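Local coordinates for mandelate racemase/muconate lactonizing protein (Thermobispora bispora, PDB 3VC5) that probably catalyses the magnesium-dependent dehydration of D-glucarate to 5-dehydro-4-deoxy-D-glucarate, as a member of the mandelate racemase/muconate lactonizing enzyme family, at residues P240-T248 against S433-W441; S341-A349 against Q374-F384. All blocks are in the same frame, centred on the assembly; numbering follows the deposited sequence.

Interaction 1 (P240-T248 against S433-W441); sequences PNAAWTVET and SFSTRRGFW
The C-terminal tail, ending at Trp441, docks by backbone hydrogen bonds on the loop that leaves barrel strand 236-239 and leads into helix 246-255; Ala243 and Trp441 meet at its centre. Ala243 O takes two N-H groups: Trp441 N lies in the carbonyl plane at 3.2 Å from it, whereas Phe440 N, 2.8 Å from the same oxygen, sits well above that plane. Gly439 N adds a bond to Ala242 O, and the positive phi of Gly439 suits a residue without a side chain. Alanine suits position 243 because its methyl fits between the Trp441 indole and Arg437 CB: it lies in plane at the edge of the indole, with Ala243 CB 4.0 Å from Trp441 CZ3. One water also joins the segments, donating to Asn241 O and Arg437 O.

The terminal carboxylate is gripped at the start of the helix. Thr245 N gives Trp441 O a nearly straight bond of 2.8 Å, and Thr248 OG1 donates to Trp441 OXT at 2.7 Å. Thr245 holds OG1 between its backbone N and carbonyl carbon (chi1 63°), from where it accepts Thr248 N at 3.1 Å. Replacing Thr245 with valine would probably leave Thr248 N without its capping acceptor and the first turn less firmly held. The negative carboxylate is likely to be favoured by the helix dipole. A threonine N-cap following a barrel strand and its loop is thus joined to a chain end, within the beta/alpha-barrel of the enolase superfamily.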
loop_
_atom_site.group_PDB
_atom_site.type_symbol
_atom_site.label_atom_id
_atom_site.label_comp_id
_atom_site.label_asym_id
_atom_site.label_seq_id
_atom_site.Cartn_x
_atom_site.Cartn_y
_atom_site.Cartn_z
ATOM N N PRO A 240 -9.483 -2.368 -27.721
ATOM C CA PRO A 240 -10.573 -3.165 -28.284
ATOM C C PRO A 240 -11.453 -3.937 -27.267
ATOM O O PRO A 240 -12.352 -4.666 -27.685
ATOM C CB PRO A 240 -9.853 -4.155 -29.224
ATOM C CG PRO A 240 -8.438 -3.716 -29.285
ATOM C CD PRO A 240 -8.162 -2.935 -28.049
ATOM N N ASN A 241 -11.214 -3.772 -25.961
ATOM C CA ASN A 241 -11.992 -4.481 -24.941
ATOM C C ASN A 241 -12.164 -5.980 -25.243
ATOM O O ASN A 241 -13.276 -6.519 -25.151
ATOM C CB ASN A 241 -13.356 -3.821 -24.690
ATOM C CG ASN A 241 -13.247 -2.542 -23.900
ATOM O OD1 ASN A 241 -13.487 -1.447 -24.440
ATOM N ND2 ASN A 241 -12.902 -2.652 -22.603
ATOM N N ALA A 242 -11.056 -6.615 -25.612
ATOM C CA ALA A 242 -10.972 -8.074 -25.776
ATOM C C ALA A 242 -11.721 -8.601 -27.010
ATOM O O ALA A 242 -12.100 -9.778 -27.065
ATOM C CB ALA A 242 -11.438 -8.788 -24.505
ATOM N N ALA A 243 -11.961 -7.725 -27.981
ATOM C CA ALA A 243 -12.687 -8.106 -29.203
ATOM C C ALA A 243 -11.892 -8.988 -30.174
ATOM O O ALA A 243 -12.463 -9.468 -31.146
ATOM C CB ALA A 243 -13.201 -6.854 -29.938
ATOM N N TRP A 244 -10.598 -9.205 -29.928
ATOM C CA TRP A 244 -9.758 -9.884 -30.931
ATOM C C TRP A 244 -9.267 -11.245 -30.451
ATOM O O TRP A 244 -9.108 -11.464 -29.237
ATOM C CB TRP A 244 -8.531 -9.053 -31.323
ATOM C CG TRP A 244 -8.843 -7.664 -31.824
ATOM C CD1 TRP A 244 -10.031 -7.216 -32.342
ATOM C CD2 TRP A 244 -7.940 -6.550 -31.866
ATOM N NE1 TRP A 244 -9.926 -5.874 -32.680
ATOM C CE2 TRP A 244 -8.646 -5.452 -32.420
ATOM C CE3 TRP A 244 -6.603 -6.374 -31.500
ATOM C CZ2 TRP A 244 -8.047 -4.197 -32.615
ATOM C CZ3 TRP A 244 -6.014 -5.119 -31.693
ATOM C CH2 TRP A 244 -6.739 -4.054 -32.245
ATOM N N THR A 245 -8.980 -12.126 -31.409
ATOM C CA THR A 245 -8.297 -13.374 -31.131
ATOM C C THR A 245 -6.832 -13.082 -30.847
ATOM O O THR A 245 -6.332 -11.975 -31.104
ATOM C CB THR A 245 -8.355 -14.314 -32.349
ATOM O OG1 THR A 245 -7.656 -13.710 -33.442
ATOM C CG2 THR A 245 -9.790 -14.584 -32.751
ATOM N N VAL A 246 -6.125 -14.079 -30.336
ATOM C CA VAL A 246 -4.699 -13.935 -30.109
ATOM C C VAL A 246 -3.949 -13.649 -31.430
ATOM O O VAL A 246 -3.121 -12.716 -31.512
ATOM C CB VAL A 246 -4.153 -15.217 -29.427
ATOM C CG1 VAL A 246 -2.635 -15.257 -29.469
ATOM C CG2 VAL A 246 -4.670 -15.279 -27.967
ATOM N N GLU A 247 -4.254 -14.428 -32.453
ATOM C CA GLU A 247 -3.629 -14.295 -33.760
ATOM C C GLU A 247 -3.800 -12.891 -34.314
ATOM O O GLU A 247 -2.864 -12.284 -34.706
ATOM C CB GLU A 247 -4.194 -15.350 -34.724
ATOM C CG GLU A 247 -3.244 -15.729 -35.876
ATOM C CD GLU A 247 -3.884 -16.495 -37.075
ATOM O OE1 GLU A 247 -3.532 -16.195 -38.225
ATOM O OE2 GLU A 247 -4.712 -17.396 -36.878
ATOM N N THR A 248 -5.017 -12.388 -34.304
ATOM C CA THR A 248 -5.292 -11.035 -34.790
ATOM C C THR A 248 -4.574 -9.974 -33.978
ATOM O O THR A 248 -4.047 -8.993 -34.535
ATOM C CB THR A 248 -6.813 -10.798 -34.837
ATOM O OG1 THR A 248 -7.357 -11.638 -35.864
ATOM C CG2 THR A 248 -7.156 -9.347 -35.126
ATOM N N SER A 433 -29.038 -9.345 -34.352
ATOM C CA SER A 433 -28.011 -10.378 -34.450
ATOM C C SER A 433 -26.734 -10.008 -33.691
ATOM O O SER A 433 -25.852 -10.844 -33.494
ATOM C CB SER A 433 -27.675 -10.647 -35.918
ATOM O OG SER A 433 -26.887 -9.588 -36.446
ATOM N N PHE A 434 -26.634 -8.757 -33.249
ATOM C CA PHE A 434 -25.430 -8.326 -32.552
ATOM C C PHE A 434 -25.218 -9.082 -31.237
ATOM O O PHE A 434 -26.174 -9.403 -30.527
ATOM C CB PHE A 434 -25.461 -6.818 -32.262
ATOM C CG PHE A 434 -24.253 -6.334 -31.499
ATOM C CD1 PHE A 434 -23.077 -6.017 -32.167
ATOM C CD2 PHE A 434 -24.286 -6.208 -30.119
ATOM C CE1 PHE A 434 -21.945 -5.577 -31.475
ATOM C CE2 PHE A 434 -23.154 -5.759 -29.403
ATOM C CZ PHE A 434 -21.980 -5.443 -30.088
ATOM N N SER A 435 -23.949 -9.358 -30.932
ATOM C CA SER A 435 -23.548 -9.867 -29.639
ATOM C C SER A 435 -22.214 -9.232 -29.283
ATOM O O SER A 435 -21.422 -8.913 -30.165
ATOM C CB SER A 435 -23.418 -11.390 -29.666
ATOM O OG SER A 435 -24.696 -11.972 -29.680
ATOM N N THR A 436 -21.984 -9.026 -27.994
ATOM C CA THR A 436 -20.728 -8.447 -27.529
ATOM C C THR A 436 -19.555 -9.122 -28.225
ATOM O O THR A 436 -19.475 -10.363 -28.280
ATOM C CB THR A 436 -20.613 -8.540 -25.995
ATOM O OG1 THR A 436 -21.650 -7.736 -25.408
ATOM C CG2 THR A 436 -19.222 -8.066 -25.497
ATOM N N ARG A 437 -18.647 -8.320 -28.769
ATOM C CA ARG A 437 -17.486 -8.871 -29.476
ATOM C C ARG A 437 -16.434 -9.321 -28.473
ATOM O O ARG A 437 -15.919 -8.519 -27.718
ATOM C CB ARG A 437 -16.878 -7.816 -30.400
ATOM C CG ARG A 437 -17.878 -7.060 -31.250
ATOM C CD ARG A 437 -18.784 -7.984 -31.973
ATOM N NE ARG A 437 -19.396 -7.332 -33.126
ATOM C CZ ARG A 437 -20.398 -7.849 -33.826
ATOM N NH1 ARG A 437 -20.896 -9.036 -33.489
ATOM N NH2 ARG A 437 -20.900 -7.176 -34.858
ATOM N N ARG A 438 -16.115 -10.610 -28.467
ATOM C CA ARG A 438 -15.148 -11.162 -27.530
ATOM C C ARG A 438 -14.389 -12.239 -28.318
ATOM O O ARG A 438 -14.945 -13.296 -28.644
ATOM C CB ARG A 438 -15.909 -11.755 -26.339
ATOM C CG ARG A 438 -15.100 -12.050 -25.094
ATOM C CD ARG A 438 -14.514 -10.801 -24.444
ATOM N NE ARG A 438 -15.492 -9.774 -24.058
ATOM C CZ ARG A 438 -15.992 -9.621 -22.832
ATOM N NH1 ARG A 438 -15.626 -10.449 -21.866
ATOM N NH2 ARG A 438 -16.864 -8.643 -22.572
ATOM N N GLY A 439 -13.137 -11.970 -28.670
ATOM C CA GLY A 439 -12.394 -12.919 -29.497
ATOM C C GLY A 439 -13.074 -13.111 -30.850
ATOM O O GLY A 439 -13.128 -14.232 -31.385
ATOM N N PHE A 440 -13.594 -12.015 -31.397
ATOM C CA PHE A 440 -14.469 -12.033 -32.571
ATOM C C PHE A 440 -13.706 -11.851 -33.892
ATOM O O PHE A 440 -13.942 -12.588 -34.834
ATOM C CB PHE A 440 -15.562 -10.948 -32.421
ATOM C CG PHE A 440 -16.530 -10.866 -33.584
ATOM C CD1 PHE A 440 -17.575 -11.772 -33.702
ATOM C CD2 PHE A 440 -16.411 -9.853 -34.535
ATOM C CE1 PHE A 440 -18.474 -11.703 -34.777
ATOM C CE2 PHE A 440 -17.307 -9.760 -35.612
ATOM C CZ PHE A 440 -18.342 -10.691 -35.733
ATOM N N TRP A 441 -12.816 -10.858 -33.962
ATOM C CA TRP A 441 -11.974 -10.652 -35.151
ATOM C C TRP A 441 -10.607 -11.252 -34.970
ATOM O O TRP A 441 -10.048 -11.245 -33.867
ATOM C CB TRP A 441 -11.760 -9.171 -35.467
ATOM C CG TRP A 441 -12.956 -8.466 -36.022
ATOM C CD1 TRP A 441 -13.469 -8.522 -37.315
ATOM C CD2 TRP A 441 -13.789 -7.586 -35.297
ATOM N NE1 TRP A 441 -14.581 -7.707 -37.406
ATOM C CE2 TRP A 441 -14.793 -7.124 -36.177
ATOM C CE3 TRP A 441 -13.784 -7.132 -33.970
ATOM C CZ2 TRP A 441 -15.775 -6.224 -35.768
ATOM C CZ3 TRP A 441 -14.753 -6.253 -33.569
ATOM C CH2 TRP A 441 -15.744 -5.805 -34.463
ATOM O OXT TRP A 441 -10.021 -11.708 -35.963
HETATM O O HOH W 1 -15.765 -7.524 -25.124
#

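Interaction 2 (S341-A349 against Q374-F384); sequences SHLGISLAA and QDVVAPGALRF
Gly344, the first residue of helix 344-355, meets the carboxylate of Asp375 in the loop that runs on toward strand 388-390. Gly344 N donates to Asp375 OD1 at 2.8 Å, reaching that oxygen on its syn side and somewhat out of the carboxylate plane. The anti side of OD1 accepts Val376 N, also at 2.8 Å, so two N-H groups hold the carboxylate in place. The Asp375 side chain itself has a chi1 of -146°, off the staggered positions. The negative group beside the helix N-terminus is probably stabilised by the helix dipole. Glycine suits its place because a beta carbon would clash with Asp375 OD2 and Val377 CG2.

Apolar branches extend the contact on both sides of this bond. Leu343 crosses Val376 at about a right angle, its CD1 lying 4.1 Å from Val376 CG1, while its other methyl, CD2, rests near Gln374 O. Ile345 meets both valines obliquely: CG1 approaches Val377 CG1 at 3.7 Å, and the extended end of the chain (chi2 160°) carries CD1 to Val376 CG2. Leu382 divides its fork over the helix, CD1 coming 3.2 Å from Gly344 O and touching Leu347 CB, CD2 lying against Ala348, whose small methyl permits the close approach. Leu347 turns CG anti to its backbone N (chi1 -173°), which sends CD2 to meet Phe384 from the opposite direction, 4.0 Å from Phe384 CE2.

Around this cluster, Met409 of helix 403-415 touches Leu343 and Val376. Phe384 makes an edge-to-face contact with Tyr203, so the 374-384 loop ties helix 344-355 to its neighbouring helices, while Ile345 reaches both the loop valines and, through Ile55 and Leu67, strands 50-60 and 65-71 of the antiparallel sheet.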
loop_
_atom_site.group_PDB
_atom_site.type_symbol
_atom_site.label_atom_id
_atom_site.label_comp_id
_atom_site.label_asym_id
_atom_site.label_seq_id
_atom_site.Cartn_x
_atom_site.Cartn_y
_atom_site.Cartn_z
ATOM N N SER A 341 -18.198 6.593 -17.508
ATOM C CA SER A 341 -18.920 7.881 -17.536
ATOM C C SER A 341 -19.108 8.366 -16.114
ATOM O O SER A 341 -19.658 7.618 -15.285
ATOM C CB SER A 341 -20.300 7.644 -18.130
ATOM O OG SER A 341 -20.160 7.076 -19.427
ATOM N N HIS A 342 -18.725 9.614 -15.827
ATOM C CA HIS A 342 -18.671 10.029 -14.420
ATOM C C HIS A 342 -18.773 11.541 -14.282
ATOM O O HIS A 342 -18.676 12.297 -15.267
ATOM C CB HIS A 342 -17.341 9.545 -13.770
ATOM C CG HIS A 342 -16.119 10.243 -14.296
ATOM N ND1 HIS A 342 -15.765 11.510 -13.877
ATOM C CD2 HIS A 342 -15.226 9.906 -15.269
ATOM C CE1 HIS A 342 -14.671 11.899 -14.522
ATOM N NE2 HIS A 342 -14.326 10.947 -15.376
ATOM N N LEU A 343 -18.987 11.986 -13.048
ATOM C CA LEU A 343 -19.168 13.405 -12.761
ATOM C C LEU A 343 -17.985 13.964 -11.953
ATOM O O LEU A 343 -16.890 13.354 -11.907
ATOM C CB LEU A 343 -20.512 13.593 -12.038
ATOM C CG LEU A 343 -21.708 13.052 -12.815
ATOM C CD1 LEU A 343 -22.965 13.253 -11.965
ATOM C CD2 LEU A 343 -21.847 13.774 -14.163
ATOM N N GLY A 344 -18.165 15.140 -11.359
ATOM C CA GLY A 344 -17.042 15.864 -10.790
ATOM C C GLY A 344 -16.543 15.338 -9.443
ATOM O O GLY A 344 -15.413 15.608 -9.051
ATOM N N ILE A 345 -17.380 14.598 -8.720
ATOM C CA ILE A 345 -16.920 13.997 -7.460
ATOM C C ILE A 345 -15.880 12.933 -7.811
ATOM O O ILE A 345 -14.763 12.930 -7.272
ATOM C CB ILE A 345 -18.084 13.408 -6.664
ATOM C CG1 ILE A 345 -18.999 14.550 -6.188
ATOM C CG2 ILE A 345 -17.550 12.527 -5.480
ATOM C CD1 ILE A 345 -20.409 14.044 -5.816
ATOM N N SER A 346 -16.227 12.074 -8.765
ATOM C CA SER A 346 -15.272 11.059 -9.274
ATOM C C SER A 346 -14.042 11.752 -9.870
ATOM O O SER A 346 -12.922 11.325 -9.623
ATOM C CB SER A 346 -15.912 10.164 -10.330
ATOM O OG SER A 346 -16.737 9.228 -9.671
ATOM N N LEU A 347 -14.237 12.832 -10.633
ATOM C CA LEU A 347 -13.064 13.514 -11.237
ATOM C C LEU A 347 -12.140 14.073 -10.156
ATOM O O LEU A 347 -10.901 13.933 -10.256
ATOM C CB LEU A 347 -13.464 14.658 -12.179
ATOM C CG LEU A 347 -12.294 15.290 -12.966
ATOM C CD1 LEU A 347 -11.544 14.299 -13.829
ATOM C CD2 LEU A 347 -12.816 16.434 -13.828
ATOM N N ALA A 348 -12.713 14.638 -9.085
ATOM C CA ALA A 348 -11.880 15.185 -7.989
ATOM C C ALA A 348 -11.110 14.014 -7.348
ATOM O O ALA A 348 -9.904 14.106 -7.107
ATOM C CB ALA A 348 -12.727 15.870 -6.955
ATOM N N ALA A 349 -11.822 12.909 -7.091
ATOM C CA ALA A 349 -11.186 11.758 -6.436
ATOM C C ALA A 349 -10.058 11.168 -7.302
ATOM O O ALA A 349 -8.968 10.881 -6.799
ATOM C CB ALA A 349 -12.208 10.720 -6.094
ATOM N N GLN A 374 -22.256 18.565 -17.877
ATOM C CA GLN A 374 -23.211 18.126 -16.833
ATOM C C GLN A 374 -22.458 17.807 -15.538
ATOM O O GLN A 374 -21.437 17.113 -15.566
ATOM C CB GLN A 374 -23.988 16.876 -17.274
ATOM C CG GLN A 374 -24.873 17.079 -18.510
ATOM C CD GLN A 374 -25.401 15.787 -19.071
ATOM O OE1 GLN A 374 -26.565 15.424 -18.856
ATOM N NE2 GLN A 374 -24.548 15.068 -19.790
ATOM N N ASP A 375 -22.965 18.255 -14.393
ATOM C CA ASP A 375 -22.283 17.940 -13.151
ATOM C C ASP A 375 -23.179 18.222 -11.961
ATOM O O ASP A 375 -24.203 18.905 -12.111
ATOM C CB ASP A 375 -20.979 18.718 -13.025
ATOM C CG ASP A 375 -19.877 17.924 -12.306
ATOM O OD1 ASP A 375 -20.201 17.004 -11.502
ATOM O OD2 ASP A 375 -18.685 18.220 -12.558
ATOM N N VAL A 376 -22.815 17.647 -10.809
ATOM C CA VAL A 376 -23.509 17.928 -9.555
ATOM C C VAL A 376 -22.660 18.754 -8.583
ATOM O O VAL A 376 -23.098 19.002 -7.441
ATOM C CB VAL A 376 -24.005 16.624 -8.855
ATOM C CG1 VAL A 376 -25.065 15.920 -9.712
ATOM C CG2 VAL A 376 -22.806 15.723 -8.528
ATOM N N VAL A 377 -21.453 19.168 -8.986
ATOM C CA VAL A 377 -20.659 20.060 -8.120
ATOM C C VAL A 377 -20.590 21.435 -8.791
ATOM O O VAL A 377 -20.795 21.551 -10.008
ATOM C CB VAL A 377 -19.241 19.528 -7.822
ATOM C CG1 VAL A 377 -19.323 18.105 -7.211
ATOM C CG2 VAL A 377 -18.409 19.477 -9.111
ATOM N N ALA A 378 -20.267 22.462 -8.011
ATOM C CA ALA A 378 -20.073 23.817 -8.536
ATOM C C ALA A 378 -18.909 23.867 -9.541
ATOM O O ALA A 378 -17.902 23.196 -9.346
ATOM C CB ALA A 378 -19.820 24.767 -7.389
ATOM N N PRO A 379 -19.037 24.685 -10.598
ATOM C CA PRO A 379 -18.211 24.673 -11.832
ATOM C C PRO A 379 -16.716 25.080 -11.786
ATOM O O PRO A 379 -15.961 24.715 -12.697
ATOM C CB PRO A 379 -18.967 25.641 -12.756
ATOM C CG PRO A 379 -19.664 26.576 -11.818
ATOM C CD PRO A 379 -20.098 25.713 -10.664
ATOM N N GLY A 380 -16.280 25.821 -10.769
ATOM C CA GLY A 380 -14.963 26.470 -10.837
ATOM C C GLY A 380 -13.734 25.735 -10.324
ATOM O O GLY A 380 -12.611 26.221 -10.463
ATOM N N ALA A 381 -13.950 24.549 -9.768
ATOM C CA ALA A 381 -12.965 23.823 -8.969
ATOM C C ALA A 381 -12.107 22.890 -9.817
ATOM O O ALA A 381 -10.901 22.678 -9.548
ATOM C CB ALA A 381 -13.662 23.036 -7.882
ATOM N N LEU A 382 -12.751 22.299 -10.813
ATOM C CA LEU A 382 -12.098 21.360 -11.698
ATOM C C LEU A 382 -12.108 21.954 -13.089
ATOM O O LEU A 382 -13.172 22.225 -13.645
ATOM C CB LEU A 382 -12.846 20.023 -11.712
ATOM C CG LEU A 382 -12.998 19.323 -10.361
ATOM C CD1 LEU A 382 -14.112 18.256 -10.406
ATOM C CD2 LEU A 382 -11.682 18.692 -9.915
ATOM N N ARG A 383 -10.922 22.180 -13.633
ATOM C CA ARG A 383 -10.786 22.684 -14.998
ATOM C C ARG A 383 -9.657 21.926 -15.653
ATOM O O ARG A 383 -8.780 21.388 -14.963
ATOM C CB ARG A 383 -10.491 24.181 -14.989
ATOM C CG ARG A 383 -9.397 24.557 -14.033
ATOM C CD ARG A 383 -9.436 26.042 -13.677
ATOM N NE ARG A 383 -8.365 26.356 -12.737
ATOM C CZ ARG A 383 -7.189 26.863 -13.092
ATOM N NH1 ARG A 383 -6.942 27.143 -14.366
ATOM N NH2 ARG A 383 -6.268 27.106 -12.171
ATOM N N PHE A 384 -9.695 21.836 -16.977
ATOM C CA PHE A 384 -8.582 21.270 -17.736
ATOM C C PHE A 384 -7.741 22.399 -18.309
ATOM O O PHE A 384 -8.265 23.299 -18.991
ATOM C CB PHE A 384 -9.081 20.360 -18.855
ATOM C CG PHE A 384 -9.702 19.088 -18.356
ATOM C CD1 PHE A 384 -9.007 17.898 -18.408
ATOM C CD2 PHE A 384 -10.963 19.102 -17.781
ATOM C CE1 PHE A 384 -9.574 16.722 -17.927
ATOM C CE2 PHE A 384 -11.561 17.945 -17.322
ATOM C CZ PHE A 384 -10.853 16.745 -17.361
#

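How the interactions relate
Interactions 1 and 2 lie on opposite sides of the chain's centre, with their own centres 33 Å apart and nearest atoms about 12 Å apart, so neither touches the other. In sequence, interaction 2 falls wholly between the two segments of interaction 1. Each involves the start of a helix, at 246-255 and 344-355, and in each a carboxylate accepts a hydrogen bond there: the chain's own end in interaction 1, an aspartate in interaction 2. Interaction 1 is near the active site: the Asn241 side chain is about 3 Å from that of Lys211, a predicted proton acceptor, and about 5 Å from a bound phosphate. Interaction 2 lies away from the active site and the magnesium ligands.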